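PDB 1Q5N: 3-carboxy-cis,cis-muconate cycloisomerase from Acinetobacter calcoaceticus, which belongs to the fumarase/aspartase superfamily of largely helical enzymes and forms an assembly of four copies of the chain. Local coordinates for residues L158-P163 and G368-E373. Sequence-based numbering, arbitrary orientation.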
loop_
_atom_site.group_PDB
_atom_site.type_symbol
_atom_site.label_atom_id
_atom_site.label_comp_id
_atom_site.label_asym_id
_atom_site.label_seq_id
_atom_site.Cartn_x
_atom_site.Cartn_y
_atom_site.Cartn_z
ATOM N N LEU A 158 -20.307 -2.973 -16.514
ATOM C CA LEU A 158 -20.758 -1.697 -17.059
ATOM C C LEU A 158 -21.693 -1.783 -18.272
ATOM O O LEU A 158 -21.872 -0.789 -18.993
ATOM C CB LEU A 158 -19.579 -0.838 -17.425
ATOM C CG LEU A 158 -18.775 -0.227 -16.293
ATOM C CD1 LEU A 158 -17.711 0.704 -16.901
ATOM C CD2 LEU A 158 -19.690 0.570 -15.401
ATOM N N GLN A 159 -22.274 -2.961 -18.488
ATOM C CA GLN A 159 -23.184 -3.211 -19.602
ATOM C C GLN A 159 -24.569 -3.486 -19.061
ATOM O O GLN A 159 -24.720 -4.232 -18.078
ATOM C CB GLN A 159 -22.794 -4.476 -20.351
ATOM C CG GLN A 159 -21.368 -4.539 -20.830
ATOM C CD GLN A 159 -21.192 -3.718 -22.040
ATOM O OE1 GLN A 159 -21.739 -4.044 -23.097
ATOM N NE2 GLN A 159 -20.450 -2.630 -21.917
ATOM N N GLN A 160 -25.587 -2.953 -19.732
ATOM C CA GLN A 160 -26.965 -3.224 -19.301
ATOM C C GLN A 160 -27.207 -4.725 -19.291
ATOM O O GLN A 160 -26.735 -5.444 -20.168
ATOM C CB GLN A 160 -27.962 -2.520 -20.200
ATOM C CG GLN A 160 -28.118 -1.036 -19.871
ATOM C CD GLN A 160 -29.248 -0.417 -20.663
ATOM O OE1 GLN A 160 -30.011 -1.129 -21.311
ATOM N NE2 GLN A 160 -29.364 0.896 -20.616
ATOM N N ALA A 161 -27.889 -5.228 -18.274
ATOM C CA ALA A 161 -28.123 -6.677 -18.217
ATOM C C ALA A 161 -29.619 -7.015 -18.029
ATOM O O ALA A 161 -30.255 -7.432 -19.004
ATOM C CB ALA A 161 -27.249 -7.316 -17.091
ATOM N N LEU A 162 -30.184 -6.824 -16.823
ATOM C CA LEU A 162 -31.598 -7.122 -16.586
ATOM C C LEU A 162 -32.084 -6.019 -15.672
ATOM O O LEU A 162 -31.283 -5.361 -15.004
ATOM C CB LEU A 162 -31.763 -8.462 -15.893
ATOM C CG LEU A 162 -31.449 -9.766 -16.629
ATOM C CD1 LEU A 162 -31.710 -10.943 -15.648
ATOM C CD2 LEU A 162 -32.349 -9.922 -17.902
ATOM N N PRO A 163 -33.410 -5.794 -15.619
ATOM C CA PRO A 163 -33.963 -4.732 -14.757
ATOM C C PRO A 163 -33.750 -5.017 -13.280
ATOM O O PRO A 163 -33.681 -6.176 -12.890
ATOM C CB PRO A 163 -35.477 -4.769 -15.059
ATOM C CG PRO A 163 -35.596 -5.620 -16.311
ATOM C CD PRO A 163 -34.490 -6.634 -16.172
ATOM N N GLY A 368 -35.823 -3.821 -26.383
ATOM C CA GLY A 368 -36.363 -5.079 -25.967
ATOM C C GLY A 368 -35.418 -6.247 -25.911
ATOM O O GLY A 368 -35.807 -7.308 -25.393
ATOM N N LEU A 369 -34.197 -6.104 -26.427
ATOM C CA LEU A 369 -33.271 -7.233 -26.373
ATOM C C LEU A 369 -32.985 -7.721 -24.934
ATOM O O LEU A 369 -32.830 -8.922 -24.726
ATOM C CB LEU A 369 -31.960 -6.898 -27.107
ATOM C CG LEU A 369 -32.137 -6.780 -28.641
ATOM C CD1 LEU A 369 -30.887 -6.202 -29.299
ATOM C CD2 LEU A 369 -32.435 -8.149 -29.214
ATOM N N ILE A 370 -32.929 -6.812 -23.952
ATOM C CA ILE A 370 -32.689 -7.239 -22.576
ATOM C C ILE A 370 -33.844 -8.086 -21.990
ATOM O O ILE A 370 -33.659 -8.734 -20.958
ATOM C CB ILE A 370 -32.366 -6.006 -21.607
ATOM C CG1 ILE A 370 -33.396 -4.872 -21.735
ATOM C CG2 ILE A 370 -30.987 -5.426 -21.923
ATOM C CD1 ILE A 370 -34.588 -4.965 -20.802
ATOM N N MET A 371 -35.016 -8.097 -22.648
ATOM C CA MET A 371 -36.147 -8.898 -22.171
ATOM C C MET A 371 -36.185 -10.273 -22.810
ATOM O O MET A 371 -37.103 -11.058 -22.581
ATOM C CB MET A 371 -37.484 -8.174 -22.435
ATOM C CG MET A 371 -37.606 -6.818 -21.719
ATOM S SD MET A 371 -37.478 -7.083 -19.907
ATOM C CE MET A 371 -38.917 -8.029 -19.598
ATOM N N ALA A 372 -35.168 -10.587 -23.595
ATOM C CA ALA A 372 -35.138 -11.862 -24.298
ATOM C C ALA A 372 -35.284 -13.071 -23.398
ATOM O O ALA A 372 -36.009 -14.026 -23.721
ATOM C CB ALA A 372 -33.854 -11.987 -25.103
ATOM N N GLU A 373 -34.590 -13.074 -22.278
ATOM C CA GLU A 373 -34.708 -14.252 -21.445
ATOM C C GLU A 373 -36.083 -14.323 -20.736
ATOM O O GLU A 373 -36.610 -15.411 -20.558
ATOM C CB GLU A 373 -33.474 -14.389 -20.531
ATOM C CG GLU A 373 -33.597 -14.032 -19.117
ATOM C CD GLU A 373 -32.409 -14.579 -18.326
ATOM O OE1 GLU A 373 -31.288 -14.540 -18.892
ATOM O OE2 GLU A 373 -32.573 -15.019 -17.163
#
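The CA atoms of L162 and I370 are the nearest such pair across the segments, 6.1 Å apart, where the chain turns a corner after strand 159-161 and meets the 3-10 turn 369-371. No hydrogen bond joins the two segments. I370 buries the largest area of any residue here. Its CB and CG2 both lie 3.6 Å from the carbonyl O of A161. With chi1 at 50°, CG2 stands anti to its own carbonyl carbon and faces the strand. The same branch comes within 4.4 Å of Q160 OE1, a loose approach. L162 answers from the other segment: its CD2 methyl rests 3.5 Å from the backbone O of I370. Each residue thus sets a branched side chain against a backbone carbonyl of the opposite segment. The second methyl of L162, CD1, lies 4.4 Å from OE2 of E373. That oxygen is hydrogen-bonded to Y434, which L162 also touches. Further along, P163 CG packs against M371 SD at 4.3 Å, an apolar pair. The methionine points its CB away from segment 158-163, but chi1 and chi2, both near -60°, place the sulfur near the proline ring. Q160 NE2 bonds to N362 O and to E265 of the second subunit, while V200 of the third subunit packs on A161 and L162. The 3-10 turn, with M371 N bonded to G368 O, leads into helix 372-383. The arrangement is plain packing of an outer strand of the small antiparallel sheet, and the corner after it, against that 3-10 turn, beside two neighbouring subunits of this superfamily's tetramer.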